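Local coordinates for protein cellulose 1,4-beta-cellobiosidase (Thermobifida fusca, PDB 4JJJ) that probably hydrolyses cellulose to cellobiose as a family 48 cellobiohydrolase, this chain being the catalytic domain of a longer secreted enzyme that also carries a cellulose-binding module, at residues 154-159 with 570-575; 186-191 with 586-591; 295-300 with 325-330; 421-426 with 505-510. The protein carries 1 engineered substitution. All blocks are in the same frame, centred on the assembly; numbering follows the deposited sequence. Where two conformers were deposited one is given.

Contact 1: 154-159 with 570-575; sequences NVYGFG and GTMPNG
Pro573 presses its ring against the loop at Tyr156-Phe158, and the two backbones come nearest where Gly157 faces it, CA to CA 5.3 Å. Pro573 contributes the largest share of the buried surface, and its ring can be followed atom by atom. CB touches two carbonyl oxygens, 3.2 Å from Tyr156 O and a little farther from Gly157 O. CG makes the closest approach: it lies 3.1 Å from Tyr156 O and 3.5 Å from Phe158 CE1, so one carbon touches both a carbonyl oxygen and an aromatic ring. CD meets Phe158 CE1 and CZ, an oblique approach to that ring. The proline occupies the second position of a type I beta turn from Met572 to Gly575, closed by Gly575 N to Met572 O; this turn leads out of strand 570-571, which pairs antiparallel with 577-578, while 154-159 belongs to the loop between strands 149-151 and 170-173. Met572, bent at chi2 and chi3 (both -71°), brings CE to the edge of the Tyr156 ring, 3.8 Å from CD2, and to Phe158 CZ. A water joins the backbones, donating to Tyr156 O and accepting from Asn574 N. Beyond this contact Tyr156 OH is hydrogen-bonded to Asp43, and Pro573 lies beside His197 and a bound iron(III) ion.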
# COMPACT_ATOMS: atom_id res chain seq x y z
N ASN A 154 -4.43 3.44 20.24
CA ASN A 154 -3.24 3.79 21.05
C ASN A 154 -2.72 2.61 21.81
O ASN A 154 -2.32 2.71 22.96
CB ASN A 154 -3.50 5.00 21.98
CG ASN A 154 -2.22 5.82 22.25
OD1 ASN A 154 -1.40 6.04 21.36
ND2 ASN A 154 -2.11 6.40 23.48
N VAL A 155 -2.68 1.45 21.16
CA VAL A 155 -2.19 0.29 21.83
C VAL A 155 -0.74 0.40 22.17
O VAL A 155 -0.32 -0.11 23.23
CB VAL A 155 -2.52 -0.99 21.08
CG1 VAL A 155 -1.67 -1.13 19.89
CG2 VAL A 155 -2.48 -2.11 22.05
N TYR A 156 0.01 1.17 21.41
CA TYR A 156 1.43 1.36 21.68
C TYR A 156 1.74 2.50 22.67
O TYR A 156 2.88 2.60 23.14
CB TYR A 156 2.28 1.58 20.35
CG TYR A 156 2.53 0.34 19.56
CD1 TYR A 156 1.61 -0.11 18.59
CD2 TYR A 156 3.67 -0.45 19.79
CE1 TYR A 156 1.80 -1.25 17.85
CE2 TYR A 156 3.91 -1.56 19.04
CZ TYR A 156 2.99 -1.99 18.07
OH TYR A 156 3.21 -3.10 17.34
N GLY A 157 0.79 3.38 22.89
CA GLY A 157 0.96 4.46 23.88
C GLY A 157 1.63 5.73 23.46
O GLY A 157 2.09 6.55 24.31
N PHE A 158 1.85 5.95 22.14
CA PHE A 158 2.54 7.12 21.70
C PHE A 158 1.77 8.39 21.78
O PHE A 158 2.34 9.42 22.14
CB PHE A 158 3.10 6.92 20.28
CG PHE A 158 4.13 5.82 20.18
CD1 PHE A 158 5.37 5.99 20.83
CD2 PHE A 158 3.92 4.67 19.43
CE1 PHE A 158 6.34 5.06 20.74
CE2 PHE A 158 4.90 3.72 19.33
CZ PHE A 158 6.12 3.90 20.02
N GLY A 159 0.48 8.39 21.47
CA GLY A 159 -0.26 9.65 21.42
C GLY A 159 0.20 10.64 20.41
O GLY A 159 0.67 10.25 19.33
N GLY A 570 16.54 1.68 25.47
CA GLY A 570 15.43 2.55 25.52
C GLY A 570 14.20 1.78 25.97
O GLY A 570 14.27 0.54 26.13
N THR A 571 13.10 2.48 26.12
CA THR A 571 11.85 1.77 26.47
C THR A 571 10.71 2.25 25.53
O THR A 571 10.64 3.41 25.14
CB THR A 571 11.44 2.04 27.92
OG1 THR A 571 11.37 3.45 28.15
CG2 THR A 571 12.41 1.37 28.83
N MET A 572 9.76 1.33 25.31
CA MET A 572 8.54 1.67 24.64
C MET A 572 7.69 2.45 25.65
O MET A 572 8.02 2.46 26.88
CB MET A 572 7.81 0.39 24.20
CG MET A 572 8.64 -0.47 23.25
SD MET A 572 8.85 0.25 21.58
CE MET A 572 7.23 0.09 20.86
N PRO A 573 6.57 3.01 25.22
CA PRO A 573 5.71 3.72 26.17
C PRO A 573 5.21 2.93 27.35
O PRO A 573 5.02 3.51 28.43
CB PRO A 573 4.56 4.23 25.29
CG PRO A 573 5.23 4.45 23.97
CD PRO A 573 6.23 3.37 23.81
N ASN A 574 4.96 1.64 27.18
CA ASN A 574 4.56 0.76 28.27
C ASN A 574 5.70 0.29 29.12
O ASN A 574 5.49 -0.59 30.02
CB ASN A 574 3.76 -0.36 27.70
CG ASN A 574 4.60 -1.39 26.98
OD1 ASN A 574 5.79 -1.20 26.64
ND2 ASN A 574 3.96 -2.54 26.73
N GLY A 575 6.91 0.77 28.89
CA GLY A 575 8.08 0.34 29.66
C GLY A 575 8.83 -0.88 29.09
O GLY A 575 9.87 -1.28 29.62
O HOH W 1 4.19 0.52 24.45

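Contact 2: 186-191 with 586-591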
# COMPACT_ATOMS: atom_id res chain seq x y z
N THR A 186 10.69 -5.01 12.97
CA THR A 186 10.68 -3.56 13.09
C THR A 186 10.62 -3.17 14.58
O THR A 186 10.25 -3.97 15.46
CB THR A 186 9.39 -2.97 12.47
OG1 THR A 186 8.25 -3.59 13.18
CG2 THR A 186 9.36 -3.30 10.97
N ILE A 187 10.94 -1.92 14.84
CA ILE A 187 10.74 -1.28 16.15
C ILE A 187 9.72 -0.13 15.87
O ILE A 187 10.05 0.93 15.32
CB ILE A 187 12.07 -0.76 16.78
CG1 ILE A 187 13.03 -1.94 16.94
CG2 ILE A 187 11.73 -0.00 18.03
CD1 ILE A 187 14.44 -1.49 17.19
N PRO A 188 8.42 -0.37 16.26
CA PRO A 188 7.44 0.67 16.09
C PRO A 188 7.82 1.95 16.84
O PRO A 188 8.27 1.88 17.98
CB PRO A 188 6.11 0.05 16.57
CG PRO A 188 6.38 -1.44 16.45
CD PRO A 188 7.86 -1.57 16.90
N HIS A 189 7.54 3.03 16.20
CA HIS A 189 7.95 4.35 16.68
C HIS A 189 7.02 5.47 16.25
O HIS A 189 6.21 5.35 15.30
CB HIS A 189 9.39 4.61 16.22
CG HIS A 189 9.57 4.59 14.74
ND1 HIS A 189 9.77 3.44 14.00
CD2 HIS A 189 9.47 5.58 13.86
CE1 HIS A 189 9.85 3.75 12.72
NE2 HIS A 189 9.70 5.04 12.60
N PRO A 190 7.09 6.60 16.97
CA PRO A 190 6.18 7.72 16.64
C PRO A 190 6.71 8.47 15.39
O PRO A 190 7.95 8.72 15.22
CB PRO A 190 6.34 8.66 17.83
CG PRO A 190 7.69 8.36 18.36
CD PRO A 190 7.93 6.90 18.17
N SER A 191 5.79 8.85 14.51
CA SER A 191 6.16 9.71 13.39
C SER A 191 6.70 11.11 13.84
O SER A 191 7.53 11.73 13.19
CB SER A 191 4.94 9.93 12.49
OG SER A 191 4.55 8.65 12.02
N SER A 586 8.61 -9.07 23.01
CA SER A 586 9.07 -8.35 24.17
C SER A 586 8.97 -6.83 24.07
O SER A 586 8.88 -6.13 25.12
CB SER A 586 10.49 -8.79 24.62
OG SER A 586 11.47 -8.12 23.88
N ILE A 587 8.88 -6.26 22.86
CA ILE A 587 8.64 -4.84 22.72
C ILE A 587 7.19 -4.53 22.33
O ILE A 587 6.85 -3.37 22.01
CB ILE A 587 9.59 -4.16 21.74
CG1 ILE A 587 9.56 -4.69 20.28
CG2 ILE A 587 10.98 -4.33 22.22
CD1 ILE A 587 10.19 -3.75 19.29
N ARG A 588 6.38 -5.58 22.42
CA ARG A 588 4.90 -5.49 22.23
C ARG A 588 4.18 -6.38 23.29
O ARG A 588 3.34 -7.20 22.98
CB ARG A 588 4.52 -5.94 20.81
CG ARG A 588 5.15 -5.09 19.71
CD ARG A 588 4.84 -5.72 18.37
NE ARG A 588 5.40 -5.05 17.19
CZ ARG A 588 6.68 -5.19 16.81
NH1 ARG A 588 7.56 -5.83 17.51
NH2 ARG A 588 7.11 -4.63 15.66
N SER A 589 4.54 -6.16 24.56
CA SER A 589 4.18 -7.09 25.60
C SER A 589 2.69 -7.11 25.89
O SER A 589 2.20 -8.09 26.43
CB SER A 589 4.98 -6.88 26.90
OG SER A 589 4.64 -5.70 27.50
N PHE A 590 2.03 -6.08 25.45
CA PHE A 590 0.56 -6.03 25.50
C PHE A 590 -0.11 -7.23 24.77
O PHE A 590 -1.27 -7.52 24.99
CB PHE A 590 0.02 -4.71 24.97
CG PHE A 590 0.55 -4.31 23.60
CD1 PHE A 590 0.07 -4.85 22.45
CD2 PHE A 590 1.58 -3.40 23.52
CE1 PHE A 590 0.59 -4.53 21.20
CE2 PHE A 590 2.05 -3.03 22.28
CZ PHE A 590 1.62 -3.61 21.16
N TYR A 591 0.57 -7.81 23.79
CA TYR A 591 0.07 -8.95 23.08
C TYR A 591 -0.26 -10.10 23.97
O TYR A 591 -1.10 -10.87 23.65
CB TYR A 591 0.88 -9.37 21.89
CG TYR A 591 0.45 -8.87 20.55
CD1 TYR A 591 -0.84 -9.07 20.14
CD2 TYR A 591 1.35 -8.36 19.66
CE1 TYR A 591 -1.32 -8.65 18.89
CE2 TYR A 591 0.91 -7.92 18.39
CZ TYR A 591 -0.40 -8.17 18.00
OH TYR A 591 -0.87 -7.84 16.69
O HOH W 2 9.99 -6.61 16.13
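Thr186, Ile187 and Pro188 run in an extended path into strand 189-190 and meet Ile587 and Arg588, in the chain leading to the 3-10 segment at 589-591. The backbones stay well apart, Ile187 CA to Ile587 CA being 7.8 Å, and no backbone-to-backbone hydrogen bond joins them; side chains from 586-591 bridge the gap. Arg588 does most of this. Its chain is extended from CG to NE, and chi4 turns the guanidinium out of line with that chain. NH2 donates to Thr186 O at 3.2 Å with an N-H...O angle of 149°, but the donor stands 58° out of the carbonyl plane. Thr186 OG1 lies at the guanidinium edge, 2.9 Å from NH2. A water donates to Thr186 O and accepts from Arg588 NH1, giving that carbonyl a second donor. Over one guanidinium face sits the Pro188 ring, its CD 3.4 Å above the plane and offset toward the rim. Ile587 adds the apolar part: CD1 reaches Pro188 CD at 4.0 Å and also touches Ile187 CG1, the two isoleucine side chains crossing at about a right angle. Beyond the two segments, NH1 is hydrogen-bonded to Phe584 O and NH2 forms a salt bridge with Asp43, which would balance the arginine's charge in this buried setting. Next along the chain, His189 ND1 donates almost straight to Ile187 O. The arrangement is a buried arginine joining a loop of the C-terminal region to the extended lead-in to strand 189-190, the edge of a four-stranded antiparallel sheet in the family 48 catalytic domain.

Contact 3: 295-300 with 325-330. With BGC (beta-D-glucopyranose), chain D; BGC (beta-D-glucopyranose), chain B; BGC (beta-D-glucopyranose), chain C.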
# COMPACT_ATOMS: atom_id res chain seq x y z
N TYR A 295 8.02 7.98 -13.58
CA TYR A 295 6.62 8.01 -14.02
C TYR A 295 5.86 6.77 -13.68
O TYR A 295 4.76 6.55 -14.25
CB TYR A 295 6.53 8.32 -15.52
CG TYR A 295 6.97 9.73 -15.85
CD1 TYR A 295 6.21 10.83 -15.49
CD2 TYR A 295 8.14 9.90 -16.56
CE1 TYR A 295 6.63 12.11 -15.88
CE2 TYR A 295 8.59 11.14 -16.91
CZ TYR A 295 7.81 12.22 -16.64
OH TYR A 295 8.18 13.56 -16.98
N LEU A 296 6.29 6.02 -12.68
CA LEU A 296 5.53 4.91 -12.13
C LEU A 296 5.08 5.20 -10.73
O LEU A 296 5.60 6.15 -10.09
CB LEU A 296 6.41 3.65 -12.14
CG LEU A 296 6.83 3.18 -13.50
CD1 LEU A 296 7.78 1.98 -13.36
CD2 LEU A 296 5.70 2.81 -14.43
N LEU A 297 4.08 4.46 -10.22
CA LEU A 297 3.67 4.57 -8.79
C LEU A 297 4.65 3.73 -7.96
O LEU A 297 4.48 2.50 -7.89
CB LEU A 297 2.24 4.17 -8.55
CG LEU A 297 1.25 5.19 -9.10
CD1 LEU A 297 -0.11 4.60 -9.16
CD2 LEU A 297 1.13 6.33 -8.00
N SER A 298 5.70 4.38 -7.44
CA SER A 298 6.63 3.70 -6.63
C SER A 298 6.11 3.34 -5.22
O SER A 298 4.97 3.62 -4.90
CB SER A 298 7.92 4.45 -6.55
OG SER A 298 7.75 5.57 -5.68
N TRP A 299 6.97 2.64 -4.48
CA TRP A 299 6.54 2.09 -3.20
C TRP A 299 6.21 3.13 -2.21
O TRP A 299 5.41 2.93 -1.32
CB TRP A 299 7.65 1.22 -2.65
CG TRP A 299 7.28 0.27 -1.53
CD1 TRP A 299 7.46 0.43 -0.21
CD2 TRP A 299 6.76 -1.04 -1.70
NE1 TRP A 299 7.11 -0.70 0.48
CE2 TRP A 299 6.69 -1.63 -0.44
CE3 TRP A 299 6.44 -1.78 -2.82
CZ2 TRP A 299 6.23 -2.95 -0.28
CZ3 TRP A 299 5.92 -3.05 -2.66
CH2 TRP A 299 5.81 -3.63 -1.41
N TYR A 300 6.79 4.32 -2.30
CA TYR A 300 6.50 5.39 -1.32
C TYR A 300 7.04 6.75 -1.80
O TYR A 300 7.82 6.88 -2.70
CB TYR A 300 7.05 5.11 0.14
CG TYR A 300 8.58 5.01 0.19
CD1 TYR A 300 9.39 6.11 0.50
CD2 TYR A 300 9.22 3.76 -0.11
CE1 TYR A 300 10.78 6.01 0.52
CE2 TYR A 300 10.63 3.68 -0.05
CZ TYR A 300 11.35 4.78 0.33
OH TYR A 300 12.75 4.70 0.38
N GLY A 325 1.97 -4.38 -8.61
CA GLY A 325 0.75 -4.42 -7.78
C GLY A 325 0.26 -3.09 -7.34
O GLY A 325 -0.95 -3.00 -6.90
N TYR A 326 1.10 -2.07 -7.39
CA TYR A 326 0.75 -0.69 -7.03
C TYR A 326 0.17 0.10 -8.18
O TYR A 326 -0.43 1.12 -8.01
CB TYR A 326 1.93 0.11 -6.44
CG TYR A 326 2.28 -0.25 -5.01
CD1 TYR A 326 2.16 -1.51 -4.49
CD2 TYR A 326 2.88 0.75 -4.25
CE1 TYR A 326 2.53 -1.77 -3.19
CE2 TYR A 326 3.22 0.53 -2.92
CZ TYR A 326 3.05 -0.70 -2.41
OH TYR A 326 3.36 -0.91 -1.08
N GLN A 327 0.46 -0.33 -9.42
CA GLN A 327 0.12 0.56 -10.52
C GLN A 327 -1.38 0.70 -10.66
O GLN A 327 -2.12 -0.24 -10.34
CB GLN A 327 0.74 0.10 -11.85
CG GLN A 327 2.25 -0.23 -11.77
CD GLN A 327 3.04 0.91 -11.12
OE1 GLN A 327 3.70 0.66 -10.04
NE2 GLN A 327 2.92 2.05 -11.55
N ASN A 328 -1.80 1.84 -11.18
CA ASN A 328 -3.21 2.11 -11.23
C ASN A 328 -3.51 2.87 -12.48
O ASN A 328 -3.58 4.10 -12.49
CB ASN A 328 -3.69 2.85 -9.98
CG ASN A 328 -5.17 2.76 -9.80
OD1 ASN A 328 -5.93 2.82 -10.75
ND2 ASN A 328 -5.61 2.56 -8.54
N VAL A 329 -3.73 2.06 -13.52
CA VAL A 329 -3.91 2.67 -14.82
C VAL A 329 -5.27 3.40 -14.88
O VAL A 329 -5.46 4.29 -15.74
CB VAL A 329 -3.78 1.65 -15.91
CG1 VAL A 329 -2.32 1.16 -15.94
CG2 VAL A 329 -4.83 0.55 -15.89
N LEU A 330 -6.21 3.01 -14.04
CA LEU A 330 -7.51 3.69 -14.00
C LEU A 330 -7.38 5.04 -13.36
O LEU A 330 -7.84 6.02 -13.95
CB LEU A 330 -8.52 2.77 -13.23
CG LEU A 330 -10.00 3.13 -13.18
CD1 LEU A 330 -10.23 4.48 -12.50
CD2 LEU A 330 -10.62 3.15 -14.58
C2 BGC D . 4.57 -1.08 3.01
C3 BGC D . 5.71 -0.48 3.85
C4 BGC D . 5.79 0.99 3.57
C5 BGC D . 4.51 1.74 3.79
C6 BGC D . 4.58 3.23 3.47
C1 BGC D . 3.36 -0.21 3.20
O1 BGC D . 2.30 -0.69 2.36
O2 BGC D . 4.29 -2.46 3.32
O3 BGC D . 6.92 -1.13 3.41
O4 BGC D . 6.68 1.45 4.66
O5 BGC D . 3.53 1.15 2.91
O6 BGC D . 5.05 3.39 2.10
C2 BGC B . 8.02 3.30 5.54
C3 BGC B . 9.11 4.23 5.17
C4 BGC B . 10.33 3.52 4.56
C5 BGC B . 9.76 2.60 3.44
C6 BGC B . 10.93 1.89 2.77
C1 BGC B . 7.65 2.44 4.34
O2 BGC B . 6.90 4.00 6.03
O3 BGC B . 9.42 4.94 6.31
O4 BGC B . 11.21 4.46 3.88
O5 BGC B . 8.77 1.69 3.90
O6 BGC B . 11.36 0.84 3.65
C2 BGC C . 13.24 5.63 3.69
C3 BGC C . 14.26 6.46 4.44
C4 BGC C . 13.62 7.54 5.29
C5 BGC C . 12.51 6.98 6.15
C6 BGC C . 11.69 7.97 6.89
C1 BGC C . 12.18 5.11 4.71
O2 BGC C . 13.81 4.55 2.96
O3 BGC C . 15.18 7.07 3.49
O4 BGC C . 14.70 8.03 6.16
O5 BGC C . 11.57 6.22 5.33
O6 BGC C . 10.75 7.35 7.75
O HOH W 3 3.70 1.41 0.15
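Trp299 and Tyr326 form the compact half of this contact. The tyrosine ring makes an offset stack on the six-membered ring of the indole, with centroids 4.6 Å apart and planes at 14°. Tyr326 OH reaches farther over the bicycle and stands 3.3 Å above its plane. Tyr326 CD2 also rests on Ser298 O. Farther from the sugar, Leu297 CD1 packs against Tyr326 O and Asn328 N, and Gln327, bent at chi2, folds back to bring its amide beside the Leu297 backbone. The opposite character appears where the rings meet ligand and water. Trp299 has CG anti to its own N (chi1 -164°), which puts the indole edge at the glucose of chain D: NE1 donates in plane to O3 at 3.0 Å, angle 171°. Tyr300 makes no contact with 325-330. It instead lays a ring face against O4 of the chain B glucose, and its OH accepts from O2 of the chain C glucose at 2.8 Å. One water bridges the junction, donating to Trp299 O and to O5 of the chain D glucose while accepting from Tyr326 OH at 2.6 Å. The side chain of Tyr326 also touches Asn224, engineered at the predicted nucleophile position. The stack would help hold the indole so that its N-H meets O3, while the water donates to the ring oxygen O5, consistent with recognition of a glucan chain in the pocket.

Contact 4: 421-426 with 505-510; sequences NMERVA and LAKTLM
Glu423 and Lys507 meet in a salt bridge between helices 416-432 and 499-516, two helices of the (alpha/alpha)6 barrel that the family 48 catalytic domain is built on. The short helical segments run in nearly the same direction, at 24°, with axes 8.2 Å apart. The backbones come close, Glu423 CA to Thr508 CA 4.2 Å, with the small Ala426 beside them, its CB 3.5 Å from Thr508 O. The two charged side chains leave this crossing obliquely to each other. Glu423 goes out with CG anti to its N (chi1 -166°) and stays extended beyond, whereas Lys507 bends at chi3 (-75°) and curls round the carboxylate. Its aliphatic carbons pass across the acid, CB and CE both touching OE1, before NZ arrives. NZ then donates to OE2 at 2.8 Å, on the syn lone pair, and more weakly to OE1 at 3.1 Å. Helix 620-637 supplies further partners for the ammonium, Glu625 in a second salt bridge and Thr628 in a hydrogen bond, so NZ is held by three residues; two carboxylates nearby would be expected to favour its charged form. Thr508 is oriented differently. Its two branches divide the work: CG2 turns to Met422, reaching CG and CB, while OG1 lies beside the Glu423 backbone but has its hydrogen bond with Ala504 O in its own helix. Thr508 OG1 lies 3.2 Å from Glu423 N, yet the angle is too poor for a hydrogen bond.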
# COMPACT_ATOMS: atom_id res chain seq x y z
N ASN A 421 -3.83 -5.08 -9.09
CA ASN A 421 -3.45 -4.40 -10.34
C ASN A 421 -4.41 -4.71 -11.47
O ASN A 421 -4.97 -3.80 -12.12
CB ASN A 421 -2.04 -4.76 -10.71
CG ASN A 421 -1.75 -4.46 -12.15
OD1 ASN A 421 -2.01 -3.39 -12.58
ND2 ASN A 421 -0.96 -5.34 -12.79
N MET A 422 -4.69 -5.98 -11.65
CA MET A 422 -5.45 -6.42 -12.80
C MET A 422 -6.84 -5.88 -12.79
O MET A 422 -7.37 -5.57 -13.84
CB MET A 422 -5.47 -7.93 -13.05
CG MET A 422 -5.68 -8.33 -14.51
SD MET A 422 -4.55 -7.61 -15.73
CE MET A 422 -2.95 -8.11 -15.10
N GLU A 423 -7.45 -5.79 -11.60
CA GLU A 423 -8.83 -5.19 -11.52
C GLU A 423 -8.86 -3.75 -12.09
O GLU A 423 -9.81 -3.40 -12.79
CB GLU A 423 -9.35 -5.15 -10.10
CG GLU A 423 -10.85 -4.88 -10.04
CD GLU A 423 -11.36 -4.74 -8.64
OE1 GLU A 423 -11.05 -5.63 -7.83
OE2 GLU A 423 -12.08 -3.77 -8.44
N ARG A 424 -7.78 -3.02 -11.87
CA ARG A 424 -7.74 -1.66 -12.33
C ARG A 424 -7.57 -1.66 -13.89
O ARG A 424 -8.18 -0.84 -14.57
CB ARG A 424 -6.59 -0.91 -11.70
CG ARG A 424 -6.65 -0.82 -10.15
CD ARG A 424 -5.26 -0.71 -9.60
NE ARG A 424 -5.29 -0.76 -8.16
CZ ARG A 424 -4.29 -1.12 -7.35
NH1 ARG A 424 -3.15 -1.39 -7.87
NH2 ARG A 424 -4.52 -1.28 -6.03
N VAL A 425 -6.74 -2.60 -14.37
CA VAL A 425 -6.58 -2.80 -15.83
C VAL A 425 -7.92 -3.18 -16.45
O VAL A 425 -8.28 -2.67 -17.52
CB VAL A 425 -5.48 -3.85 -16.11
CG1 VAL A 425 -5.32 -4.07 -17.62
CG2 VAL A 425 -4.17 -3.37 -15.47
N ALA A 426 -8.67 -4.11 -15.82
CA ALA A 426 -9.96 -4.49 -16.30
C ALA A 426 -10.93 -3.36 -16.26
O ALA A 426 -11.82 -3.26 -17.16
CB ALA A 426 -10.46 -5.72 -15.54
N LEU A 505 -10.53 -10.89 -7.54
CA LEU A 505 -10.47 -11.77 -8.69
C LEU A 505 -11.85 -11.78 -9.40
O LEU A 505 -11.92 -11.63 -10.61
CB LEU A 505 -10.04 -13.17 -8.26
CG LEU A 505 -10.02 -14.22 -9.37
CD1 LEU A 505 -9.12 -13.77 -10.51
CD2 LEU A 505 -9.62 -15.56 -8.77
N ALA A 506 -12.91 -11.90 -8.64
CA ALA A 506 -14.25 -11.89 -9.19
C ALA A 506 -14.47 -10.58 -9.96
O ALA A 506 -15.02 -10.61 -11.09
CB ALA A 506 -15.28 -12.01 -8.14
N LYS A 507 -14.07 -9.42 -9.39
CA LYS A 507 -14.26 -8.16 -10.10
C LYS A 507 -13.46 -8.10 -11.38
O LYS A 507 -13.94 -7.61 -12.43
CB LYS A 507 -13.98 -7.02 -9.20
CG LYS A 507 -15.08 -6.74 -8.16
CD LYS A 507 -14.81 -5.53 -7.35
CE LYS A 507 -13.71 -5.74 -6.29
NZ LYS A 507 -13.08 -4.42 -5.87
N THR A 508 -12.20 -8.49 -11.29
CA THR A 508 -11.36 -8.45 -12.45
C THR A 508 -12.03 -9.19 -13.61
O THR A 508 -12.08 -8.68 -14.75
CB THR A 508 -9.97 -9.16 -12.16
OG1 THR A 508 -9.33 -8.40 -11.16
CG2 THR A 508 -9.05 -9.11 -13.32
N LEU A 509 -12.52 -10.35 -13.31
CA LEU A 509 -13.17 -11.20 -14.30
C LEU A 509 -14.50 -10.59 -14.84
O LEU A 509 -14.76 -10.67 -16.03
CB LEU A 509 -13.43 -12.61 -13.71
CG LEU A 509 -12.11 -13.41 -13.42
CD1 LEU A 509 -12.39 -14.69 -12.69
CD2 LEU A 509 -11.35 -13.68 -14.68
N MET A 510 -15.25 -9.98 -13.97
CA MET A 510 -16.52 -9.33 -14.37
C MET A 510 -16.28 -8.14 -15.30
O MET A 510 -16.96 -8.07 -16.33
CB MET A 510 -17.29 -8.90 -13.13
CG MET A 510 -18.03 -10.09 -12.48
SD MET A 510 -19.19 -9.55 -11.21
CE MET A 510 -18.16 -8.68 -10.02

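Overall arrangement
All four contacts lie within the family 48 catalytic domain. Contacts 1 and 2, whose centres are 7 Å apart, interleave along the chain and touch directly, through a weak hydrogen bond between Tyr156 OH and Arg588 NE and at Phe158 CE1 with Pro190 CD. Contacts 3 and 4 follow in series within the long span between those ends, with centres 16 Å apart. Arg424 of contact 4's helix 416-432 probably hydrogen-bonds Gly325 O and Gln327 O of contact 3. Contacts 1 and 4, 41 Å apart between centres, lie on opposite sides of the chain's centre. Contact 3 thus lines the sugar pocket, contact 4 joins barrel helices beside it, and contacts 1 and 2 tie late loops to the sheet region across the domain.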